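Local coordinates for protein ATP phosphoribosyltransferase regulatory subunit (Bacillus halodurans, PDB 3OD1) that is probably required for the first step of histidine biosynthesis, as the regulatory partner of the HisG ATP phosphoribosyltransferase, and may allow feedback regulation by histidine, at residues A139-I150 with K251-A261; L174-R184 with L207-L217. All blocks are in the same frame, centred on the assembly; numbering follows the deposited sequence.

Contact 1: A139-I150 with K251-A261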
loop_
_atom_site.group_PDB
_atom_site.type_symbol
_atom_site.label_atom_id
_atom_site.label_comp_id
_atom_site.label_asym_id
_atom_site.label_seq_id
_atom_site.Cartn_x
_atom_site.Cartn_y
_atom_site.Cartn_z
ATOM N N ALA B 139 -4.171 -22.113 -24.341
ATOM C CA ALA B 139 -3.689 -22.997 -23.286
ATOM C C ALA B 139 -2.345 -22.492 -22.763
ATOM O O ALA B 139 -1.993 -22.730 -21.613
ATOM C CB ALA B 139 -3.558 -24.435 -23.808
ATOM N N SER B 140 -1.592 -21.804 -23.617
ATOM C CA SER B 140 -0.316 -21.211 -23.209
ATOM C C SER B 140 -0.537 -20.235 -22.058
ATOM O O SER B 140 0.218 -20.216 -21.083
ATOM C CB SER B 140 0.350 -20.484 -24.387
ATOM O OG SER B 140 0.728 -21.404 -25.394
ATOM N N ALA B 141 -1.591 -19.438 -22.181
ATOM C CA ALA B 141 -1.924 -18.421 -21.196
ATOM C C ALA B 141 -2.436 -19.057 -19.902
ATOM O O ALA B 141 -2.054 -18.622 -18.811
ATOM C CB ALA B 141 -2.958 -17.470 -21.769
ATOM N N ASP B 142 -3.310 -20.060 -20.023
ATOM C CA ASP B 142 -3.771 -20.838 -18.863
ATOM C C ASP B 142 -2.578 -21.374 -18.057
ATOM O O ASP B 142 -2.505 -21.205 -16.845
ATOM C CB ASP B 142 -4.626 -22.025 -19.313
ATOM C CG ASP B 142 -6.027 -21.621 -19.759
ATOM O OD1 ASP B 142 -6.448 -20.473 -19.511
ATOM O OD2 ASP B 142 -6.713 -22.482 -20.347
ATOM N N GLY B 143 -1.649 -22.029 -18.747
ATOM C CA GLY B 143 -0.469 -22.590 -18.102
ATOM C C GLY B 143 0.453 -21.533 -17.533
ATOM O O GLY B 143 1.035 -21.716 -16.460
ATOM N N GLU B 144 0.587 -20.416 -18.245
ATOM C CA GLU B 144 1.444 -19.318 -17.787
ATOM C C GLU B 144 1.054 -18.778 -16.408
ATOM O O GLU B 144 1.902 -18.661 -15.534
ATOM C CB GLU B 144 1.472 -18.170 -18.802
ATOM C CG GLU B 144 2.302 -16.953 -18.345
ATOM C CD GLU B 144 2.166 -15.753 -19.283
ATOM O OE1 GLU B 144 1.841 -15.947 -20.478
ATOM O OE2 GLU B 144 2.359 -14.610 -18.821
ATOM N N VAL B 145 -0.211 -18.429 -16.203
ATOM C CA VAL B 145 -0.575 -17.847 -14.909
ATOM C C VAL B 145 -0.408 -18.845 -13.760
ATOM O O VAL B 145 -0.079 -18.454 -12.650
ATOM C CB VAL B 145 -1.998 -17.225 -14.892
ATOM C CG1 VAL B 145 -2.101 -16.104 -15.925
ATOM C CG2 VAL B 145 -3.054 -18.288 -15.132
ATOM N N ILE B 146 -0.631 -20.130 -14.019
ATOM C CA ILE B 146 -0.464 -21.128 -12.966
ATOM C C ILE B 146 1.019 -21.345 -12.680
ATOM O O ILE B 146 1.428 -21.389 -11.521
ATOM C CB ILE B 146 -1.149 -22.470 -13.324
ATOM C CG1 ILE B 146 -2.682 -22.305 -13.335
ATOM C CG2 ILE B 146 -0.723 -23.548 -12.350
ATOM C CD1 ILE B 146 -3.445 -23.545 -13.845
ATOM N N ALA B 147 1.815 -21.455 -13.745
ATOM C CA ALA B 147 3.260 -21.621 -13.635
ATOM C C ALA B 147 3.932 -20.428 -12.960
ATOM O O ALA B 147 4.878 -20.596 -12.199
ATOM C CB ALA B 147 3.876 -21.886 -15.013
ATOM N N LEU B 148 3.456 -19.223 -13.254
ATOM C CA LEU B 148 3.955 -18.030 -12.586
ATOM C C LEU B 148 3.608 -18.071 -11.098
ATOM O O LEU B 148 4.464 -17.837 -10.252
ATOM C CB LEU B 148 3.393 -16.770 -13.242
ATOM C CG LEU B 148 3.657 -15.422 -12.555
ATOM C CD1 LEU B 148 5.148 -15.228 -12.266
ATOM C CD2 LEU B 148 3.114 -14.293 -13.424
HETATM N N MSE B 149 2.361 -18.399 -10.775
HETATM C CA MSE B 149 1.964 -18.488 -9.374
HETATM C C MSE B 149 2.869 -19.449 -8.605
HETATM O O MSE B 149 3.296 -19.158 -7.473
HETATM C CB MSE B 149 0.514 -18.949 -9.246
HETATM C CG MSE B 149 -0.075 -18.645 -7.859
HETATM SE SE MSE B 149 -1.953 -19.152 -7.673
HETATM C CE MSE B 149 -1.794 -21.079 -7.819
ATOM N N ILE B 150 3.132 -20.604 -9.213
ATOM C CA ILE B 150 3.968 -21.617 -8.596
ATOM C C ILE B 150 5.392 -21.101 -8.423
ATOM O O ILE B 150 6.024 -21.329 -7.388
ATOM C CB ILE B 150 3.948 -22.935 -9.413
ATOM C CG1 ILE B 150 2.550 -23.568 -9.329
ATOM C CG2 ILE B 150 5.067 -23.887 -8.943
ATOM C CD1 ILE B 150 2.349 -24.799 -10.181
ATOM N N LYS B 251 -4.378 -30.396 -22.413
ATOM C CA LYS B 251 -3.363 -29.506 -22.954
ATOM C C LYS B 251 -2.742 -28.617 -21.870
ATOM O O LYS B 251 -1.545 -28.324 -21.912
ATOM C CB LYS B 251 -3.890 -28.653 -24.101
ATOM C CG LYS B 251 -2.786 -27.798 -24.699
ATOM C CD LYS B 251 -3.083 -27.358 -26.118
ATOM C CE LYS B 251 -1.859 -26.676 -26.725
ATOM N NZ LYS B 251 -2.171 -26.019 -28.024
ATOM N N LEU B 252 -3.554 -28.192 -20.903
ATOM C CA LEU B 252 -3.054 -27.401 -19.776
ATOM C C LEU B 252 -1.975 -28.170 -19.021
ATOM O O LEU B 252 -0.919 -27.620 -18.696
ATOM C CB LEU B 252 -4.191 -27.034 -18.819
ATOM C CG LEU B 252 -3.769 -26.312 -17.543
ATOM C CD1 LEU B 252 -2.934 -25.085 -17.894
ATOM C CD2 LEU B 252 -4.996 -25.948 -16.700
ATOM N N TYR B 253 -2.233 -29.449 -18.754
ATOM C CA TYR B 253 -1.261 -30.267 -18.033
ATOM C C TYR B 253 0.035 -30.377 -18.833
ATOM O O TYR B 253 1.116 -30.324 -18.269
ATOM C CB TYR B 253 -1.815 -31.662 -17.697
ATOM C CG TYR B 253 -0.887 -32.457 -16.802
ATOM C CD1 TYR B 253 -0.736 -32.121 -15.458
ATOM C CD2 TYR B 253 -0.145 -33.520 -17.297
ATOM C CE1 TYR B 253 0.121 -32.824 -14.631
ATOM C CE2 TYR B 253 0.716 -34.238 -16.474
ATOM C CZ TYR B 253 0.846 -33.881 -15.142
ATOM O OH TYR B 253 1.698 -34.574 -14.311
ATOM N N GLU B 254 -0.087 -30.530 -20.148
ATOM C CA GLU B 254 1.077 -30.607 -21.024
ATOM C C GLU B 254 1.918 -29.341 -20.938
ATOM O O GLU B 254 3.148 -29.409 -20.829
ATOM C CB GLU B 254 0.646 -30.857 -22.483
ATOM C CG GLU B 254 0.061 -32.241 -22.720
ATOM C CD GLU B 254 -0.507 -32.422 -24.128
ATOM O OE1 GLU B 254 -0.460 -31.467 -24.939
ATOM O OE2 GLU B 254 -1.011 -33.525 -24.415
ATOM N N VAL B 255 1.254 -28.186 -20.988
ATOM C CA VAL B 255 1.933 -26.898 -20.841
ATOM C C VAL B 255 2.663 -26.803 -19.507
ATOM O O VAL B 255 3.807 -26.349 -19.446
ATOM C CB VAL B 255 0.953 -25.708 -20.952
ATOM C CG1 VAL B 255 1.691 -24.390 -20.724
ATOM C CG2 VAL B 255 0.253 -25.703 -22.316
ATOM N N LEU B 256 2.011 -27.230 -18.433
ATOM C CA LEU B 256 2.642 -27.169 -17.109
ATOM C C LEU B 256 3.876 -28.078 -17.035
ATOM O O LEU B 256 4.875 -27.748 -16.375
ATOM C CB LEU B 256 1.625 -27.502 -16.007
ATOM C CG LEU B 256 0.521 -26.453 -15.838
ATOM C CD1 LEU B 256 -0.540 -26.902 -14.847
ATOM C CD2 LEU B 256 1.146 -25.129 -15.403
ATOM N N GLU B 257 3.804 -29.217 -17.725
ATOM C CA GLU B 257 4.945 -30.124 -17.814
ATOM C C GLU B 257 6.123 -29.399 -18.446
ATOM O O GLU B 257 7.244 -29.466 -17.945
ATOM C CB GLU B 257 4.596 -31.372 -18.640
ATOM C CG GLU B 257 3.581 -32.294 -17.980
ATOM C CD GLU B 257 3.462 -33.632 -18.687
ATOM O OE1 GLU B 257 3.026 -33.660 -19.858
ATOM O OE2 GLU B 257 3.810 -34.657 -18.067
ATOM N N SER B 258 5.865 -28.699 -19.546
ATOM C CA SER B 258 6.911 -27.933 -20.207
ATOM C C SER B 258 7.520 -26.925 -19.252
ATOM O O SER B 258 8.731 -26.694 -19.275
ATOM C CB SER B 258 6.369 -27.231 -21.452
ATOM O OG SER B 258 5.935 -28.193 -22.391
ATOM N N TYR B 259 6.686 -26.318 -18.410
ATOM C CA TYR B 259 7.205 -25.415 -17.384
ATOM C C TYR B 259 7.884 -26.138 -16.225
ATOM O O TYR B 259 8.396 -25.494 -15.315
ATOM C CB TYR B 259 6.105 -24.527 -16.802
ATOM C CG TYR B 259 5.754 -23.315 -17.630
ATOM C CD1 TYR B 259 6.554 -22.178 -17.617
ATOM C CD2 TYR B 259 4.589 -23.289 -18.391
ATOM C CE1 TYR B 259 6.215 -21.050 -18.373
ATOM C CE2 TYR B 259 4.242 -22.179 -19.134
ATOM C CZ TYR B 259 5.054 -21.061 -19.123
ATOM O OH TYR B 259 4.700 -19.961 -19.876
ATOM N N GLY B 260 7.866 -27.464 -16.234
ATOM C CA GLY B 260 8.419 -28.216 -15.122
ATOM C C GLY B 260 7.687 -27.925 -13.820
ATOM O O GLY B 260 8.282 -27.966 -12.742
ATOM N N ALA B 261 6.388 -27.634 -13.923
ATOM C CA ALA B 261 5.573 -27.294 -12.761
ATOM C C ALA B 261 4.647 -28.442 -12.387
ATOM O O ALA B 261 3.844 -28.333 -11.462
ATOM C CB ALA B 261 4.762 -26.029 -13.029
HETATM O O HOH W 1 2.848 -20.139 -21.730
#

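Contact 2: L174-R184 with L207-L217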
loop_
_atom_site.group_PDB
_atom_site.type_symbol
_atom_site.label_atom_id
_atom_site.label_comp_id
_atom_site.label_asym_id
_atom_site.label_seq_id
_atom_site.Cartn_x
_atom_site.Cartn_y
_atom_site.Cartn_z
ATOM N N LEU B 174 -21.560 -31.731 -17.521
ATOM C CA LEU B 174 -22.023 -32.953 -16.879
ATOM C C LEU B 174 -23.357 -32.750 -16.172
ATOM O O LEU B 174 -24.300 -33.513 -16.385
ATOM C CB LEU B 174 -20.986 -33.479 -15.885
ATOM C CG LEU B 174 -21.411 -34.735 -15.113
ATOM C CD1 LEU B 174 -21.774 -35.899 -16.066
ATOM C CD2 LEU B 174 -20.330 -35.152 -14.119
ATOM N N LEU B 175 -23.430 -31.728 -15.324
ATOM C CA LEU B 175 -24.664 -31.440 -14.601
ATOM C C LEU B 175 -25.845 -31.267 -15.564
ATOM O O LEU B 175 -26.865 -31.940 -15.424
ATOM C CB LEU B 175 -24.494 -30.202 -13.720
ATOM C CG LEU B 175 -24.043 -30.520 -12.290
ATOM C CD1 LEU B 175 -23.190 -31.795 -12.250
ATOM C CD2 LEU B 175 -23.347 -29.330 -11.657
HETATM N N MSE B 176 -25.697 -30.370 -16.539
HETATM C CA MSE B 176 -26.740 -30.140 -17.543
HETATM C C MSE B 176 -27.146 -31.418 -18.256
HETATM O O MSE B 176 -28.336 -31.749 -18.343
HETATM C CB MSE B 176 -26.289 -29.125 -18.591
HETATM C CG MSE B 176 -26.433 -27.689 -18.147
HETATM SE SE MSE B 176 -28.260 -27.218 -17.650
HETATM C CE MSE B 176 -27.822 -25.634 -16.608
ATOM N N ASP B 177 -26.165 -32.136 -18.784
ATOM C CA ASP B 177 -26.498 -33.288 -19.599
ATOM C C ASP B 177 -27.338 -34.287 -18.816
ATOM O O ASP B 177 -28.093 -35.066 -19.405
ATOM C CB ASP B 177 -25.254 -33.965 -20.158
ATOM C CG ASP B 177 -25.590 -34.909 -21.284
ATOM O OD1 ASP B 177 -26.133 -34.434 -22.304
ATOM O OD2 ASP B 177 -25.324 -36.115 -21.145
ATOM N N VAL B 178 -27.221 -34.250 -17.489
ATOM C CA VAL B 178 -27.961 -35.187 -16.651
ATOM C C VAL B 178 -29.307 -34.660 -16.156
ATOM O O VAL B 178 -30.305 -35.379 -16.192
ATOM C CB VAL B 178 -27.135 -35.644 -15.444
ATOM C CG1 VAL B 178 -28.008 -36.451 -14.495
ATOM C CG2 VAL B 178 -25.914 -36.450 -15.906
ATOM N N VAL B 179 -29.344 -33.417 -15.690
ATOM C CA VAL B 179 -30.581 -32.887 -15.122
ATOM C C VAL B 179 -31.369 -32.004 -16.097
ATOM O O VAL B 179 -32.545 -31.720 -15.873
ATOM C CB VAL B 179 -30.340 -32.160 -13.774
ATOM C CG1 VAL B 179 -29.687 -33.110 -12.776
ATOM C CG2 VAL B 179 -29.498 -30.913 -13.970
ATOM N N GLY B 180 -30.714 -31.578 -17.173
ATOM C CA GLY B 180 -31.372 -30.891 -18.273
ATOM C C GLY B 180 -32.064 -29.574 -17.959
ATOM O O GLY B 180 -32.686 -28.972 -18.837
ATOM N N ASN B 181 -31.960 -29.121 -16.714
ATOM C CA ASN B 181 -32.628 -27.897 -16.284
ATOM C C ASN B 181 -31.671 -26.992 -15.519
ATOM O O ASN B 181 -31.041 -27.426 -14.557
ATOM C CB ASN B 181 -33.843 -28.238 -15.416
ATOM C CG ASN B 181 -34.693 -27.024 -15.085
ATOM O OD1 ASN B 181 -34.240 -25.884 -15.185
ATOM N ND2 ASN B 181 -35.938 -27.267 -14.687
ATOM N N GLU B 182 -31.570 -25.738 -15.949
ATOM C CA GLU B 182 -30.667 -24.777 -15.322
ATOM C C GLU B 182 -30.865 -24.702 -13.811
ATOM O O GLU B 182 -29.904 -24.544 -13.055
ATOM C CB GLU B 182 -30.850 -23.390 -15.942
ATOM C CG GLU B 182 -29.892 -22.334 -15.412
ATOM C CD GLU B 182 -28.519 -22.421 -16.048
ATOM O OE1 GLU B 182 -28.434 -22.884 -17.207
ATOM O OE2 GLU B 182 -27.531 -22.020 -15.392
ATOM N N GLN B 183 -32.114 -24.821 -13.377
ATOM C CA GLN B 183 -32.445 -24.714 -11.962
ATOM C C GLN B 183 -31.997 -25.960 -11.212
ATOM O O GLN B 183 -31.464 -25.870 -10.107
ATOM C CB GLN B 183 -33.947 -24.487 -11.772
ATOM C CG GLN B 183 -34.616 -23.735 -12.919
ATOM C CD GLN B 183 -33.834 -22.509 -13.362
ATOM O OE1 GLN B 183 -33.183 -21.842 -12.556
ATOM N NE2 GLN B 183 -33.898 -22.206 -14.656
ATOM N N ARG B 184 -32.219 -27.122 -11.820
ATOM C CA ARG B 184 -31.790 -28.385 -11.233
ATOM C C ARG B 184 -30.263 -28.426 -11.149
ATOM O O ARG B 184 -29.696 -28.913 -10.171
ATOM C CB ARG B 184 -32.309 -29.575 -12.050
ATOM C CG ARG B 184 -33.827 -29.603 -12.246
ATOM C CD ARG B 184 -34.273 -30.799 -13.102
ATOM N NE ARG B 184 -34.309 -32.052 -12.344
ATOM C CZ ARG B 184 -34.205 -33.267 -12.882
ATOM N NH1 ARG B 184 -34.253 -34.347 -12.108
ATOM N NH2 ARG B 184 -34.048 -33.407 -14.193
ATOM N N LEU B 207 -33.334 -37.209 -6.329
ATOM C CA LEU B 207 -33.770 -36.805 -7.663
ATOM C C LEU B 207 -34.455 -37.930 -8.422
ATOM O O LEU B 207 -34.204 -39.108 -8.177
ATOM C CB LEU B 207 -32.590 -36.283 -8.482
ATOM C CG LEU B 207 -32.021 -34.926 -8.074
ATOM C CD1 LEU B 207 -30.860 -34.584 -8.977
ATOM C CD2 LEU B 207 -33.095 -33.848 -8.141
ATOM N N ASN B 208 -35.324 -37.551 -9.349
ATOM C CA ASN B 208 -35.986 -38.525 -10.199
ATOM C C ASN B 208 -35.090 -38.858 -11.385
ATOM O O ASN B 208 -35.308 -38.373 -12.494
ATOM C CB ASN B 208 -37.346 -38.000 -10.666
ATOM C CG ASN B 208 -38.432 -39.059 -10.598
ATOM O OD1 ASN B 208 -39.574 -38.770 -10.242
ATOM N ND2 ASN B 208 -38.073 -40.298 -10.926
ATOM N N LEU B 209 -34.072 -39.679 -11.139
ATOM C CA LEU B 209 -33.093 -40.013 -12.166
ATOM C C LEU B 209 -32.915 -41.514 -12.323
ATOM O O LEU B 209 -33.178 -42.283 -11.396
ATOM C CB LEU B 209 -31.732 -39.381 -11.847
ATOM C CG LEU B 209 -31.612 -37.855 -11.880
ATOM C CD1 LEU B 209 -30.226 -37.420 -11.399
ATOM C CD2 LEU B 209 -31.894 -37.313 -13.273
ATOM N N SER B 210 -32.449 -41.915 -13.503
ATOM C CA SER B 210 -32.122 -43.305 -13.784
ATOM C C SER B 210 -30.939 -43.779 -12.946
ATOM O O SER B 210 -30.361 -43.011 -12.177
ATOM C CB SER B 210 -31.824 -43.494 -15.273
ATOM O OG SER B 210 -30.779 -42.643 -15.704
ATOM N N THR B 211 -30.579 -45.050 -13.103
ATOM C CA THR B 211 -29.518 -45.646 -12.299
ATOM C C THR B 211 -28.129 -45.278 -12.816
ATOM O O THR B 211 -27.198 -45.084 -12.031
ATOM C CB THR B 211 -29.663 -47.181 -12.219
ATOM O OG1 THR B 211 -28.760 -47.695 -11.235
ATOM C CG2 THR B 211 -29.371 -47.829 -13.569
ATOM N N ILE B 212 -27.993 -45.176 -14.136
ATOM C CA ILE B 212 -26.723 -44.799 -14.745
ATOM C C ILE B 212 -26.452 -43.310 -14.530
ATOM O O ILE B 212 -25.302 -42.894 -14.386
ATOM C CB ILE B 212 -26.686 -45.130 -16.258
ATOM C CG1 ILE B 212 -25.347 -45.770 -16.637
ATOM C CG2 ILE B 212 -26.956 -43.886 -17.099
ATOM C CD1 ILE B 212 -25.290 -46.279 -18.064
ATOM N N ASP B 213 -27.517 -42.517 -14.495
ATOM C CA ASP B 213 -27.384 -41.077 -14.343
ATOM C C ASP B 213 -27.022 -40.665 -12.919
ATOM O O ASP B 213 -26.221 -39.749 -12.717
ATOM C CB ASP B 213 -28.650 -40.369 -14.819
ATOM C CG ASP B 213 -28.702 -40.244 -16.321
ATOM O OD1 ASP B 213 -27.683 -40.571 -16.966
ATOM O OD2 ASP B 213 -29.744 -39.822 -16.862
ATOM N N LYS B 214 -27.608 -41.336 -11.932
ATOM C CA LYS B 214 -27.242 -41.078 -10.548
ATOM C C LYS B 214 -25.768 -41.407 -10.345
ATOM O O LYS B 214 -25.058 -40.699 -9.626
ATOM C CB LYS B 214 -28.127 -41.870 -9.583
ATOM C CG LYS B 214 -29.564 -41.381 -9.546
ATOM C CD LYS B 214 -30.381 -42.005 -8.425
ATOM C CE LYS B 214 -31.805 -41.448 -8.444
ATOM N NZ LYS B 214 -32.668 -41.962 -7.342
ATOM N N SER B 215 -25.309 -42.467 -11.006
ATOM C CA SER B 215 -23.916 -42.901 -10.904
ATOM C C SER B 215 -22.959 -41.888 -11.518
ATOM O O SER B 215 -21.863 -41.670 -11.004
ATOM C CB SER B 215 -23.718 -44.260 -11.575
ATOM O OG SER B 215 -24.582 -45.228 -11.010
ATOM N N ARG B 216 -23.366 -41.294 -12.635
ATOM C CA ARG B 216 -22.558 -40.274 -13.279
ATOM C C ARG B 216 -22.363 -39.111 -12.311
ATOM O O ARG B 216 -21.235 -38.772 -11.961
ATOM C CB ARG B 216 -23.202 -39.802 -14.588
ATOM C CG ARG B 216 -23.333 -40.892 -15.660
ATOM C CD ARG B 216 -23.243 -40.303 -17.069
ATOM N NE ARG B 216 -24.485 -39.657 -17.483
ATOM C CZ ARG B 216 -24.564 -38.619 -18.316
ATOM N NH1 ARG B 216 -25.752 -38.117 -18.625
ATOM N NH2 ARG B 216 -23.469 -38.073 -18.833
ATOM N N LEU B 217 -23.468 -38.516 -11.866
ATOM C CA LEU B 217 -23.405 -37.405 -10.923
ATOM C C LEU B 217 -22.566 -37.780 -9.707
ATOM O O LEU B 217 -21.778 -36.973 -9.202
ATOM C CB LEU B 217 -24.810 -36.981 -10.490
ATOM C CG LEU B 217 -25.660 -36.331 -11.587
ATOM C CD1 LEU B 217 -27.015 -35.911 -11.056
ATOM C CD2 LEU B 217 -24.934 -35.144 -12.171
#

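Contact 1: A139-I150 with K251-A261
Tyr259 lays one face of its ring over the methyl of Ala147, a CH-pi contact in which Ala147 CB stands 3.7 Å from the ring centroid and 19° off its normal. With CG anti to its own carbonyl carbon (chi1 -81°), the ring runs along helix 139-150 toward Glu144, where Tyr259 OH lies 3.8 Å from Glu144 CB. A water in the ring plane links this hydroxyl to the backbone, donating to Ser140 O at 2.7 Å. The Glu144 carboxylate turns away to Arg105 and Tyr43. Gly143 marks the close passage of the two helices, whose axes approach to 8.6 Å at -52°. Leu252 brings CD1 to 3.4 Å from Gly143 N, while Val255 CG1 packs on Gly143 CA. Leu256 CD2 reaches Gly143 O and, 3.9 Å away, Ile146 CG2; the Leu256 and Ile146 side chains cross at about a right angle. At the ends, Ala139 CB rests on the aliphatic chain of Lys251, whose NZ bonds Asn345 of the second subunit, and Ile150 CD1 meets Ala261 CB just past the Schellman motif at Gly260. Both helices pack against the large mixed sheet of the class-II synthetase fold, through strands 162-167 and 281-286. No direct hydrogen bond joins the segments, so cohesion rests on apolar packing, with polar linkage supplied by the water.

Contact 2: L174-R184 with L207-L217
Arg216 starts from helix 211-217 with CB directed at helix 174-179. Bends at chi2 and chi3 carry the chain to NE, which makes a weak salt bridge back to Asp213 OD1 at 3.4 Å. Beyond it, CZ sits 3.5 Å from Val178 CG2, and this methyl covers one face of the guanidinium, offset toward the rim and nearest to NH1, at 3.2 Å. NH1 also carries the charged link: it donates to Asp177 OD2 at 3.2 Å, with an N-H...O angle of 155°. Asp177 OD2 lies near the guanidinium plane and is met on the anti side of the carboxylate, from well out of the carboxylate plane; the two flat groups are turned 81° apart. NH2 approaches Leu174 CD1 and bonds Leu236 O. This Asp177-Arg216-Asp213 network flanks an antiparallel helix pair, 162° between directions, in the largely helical stretch between strands 162-167 and 265-268 of the synthetase-like fold. Val178 turns its other methyl, CG1, to Leu217 CD1 at 3.6 Å and to Leu209 CD1, while Leu217 CD2 touches Leu175 CD1. Past the end of helix 174-179, Arg184 NH2 donates to Val179 O at 2.8 Å. That bond holds the guanidinium beside the turn before helix 211-217, where Arg184 NH1 comes 4.0 Å from Leu209 CD2, with Leu207 CD2 slightly farther away.

The two contacts do not touch: their centres lie about 33 Å apart and their nearest atoms about 18 Å. In sequence, both segments of contact 2 fall between those of contact 1, so the chain leaves the buried helix pair, builds the mostly helical outer region and returns along helix 240-258. The centre of contact 1 is about 18 Å from that of the chain, between the large sheet and the second subunit; the centre of contact 2 is about 34 Å out, and no other chain of the assembly touches it. Strand 162-167 relates them, since it packs against both helices of contact 1 and leads directly into helix 168-179 of contact 2.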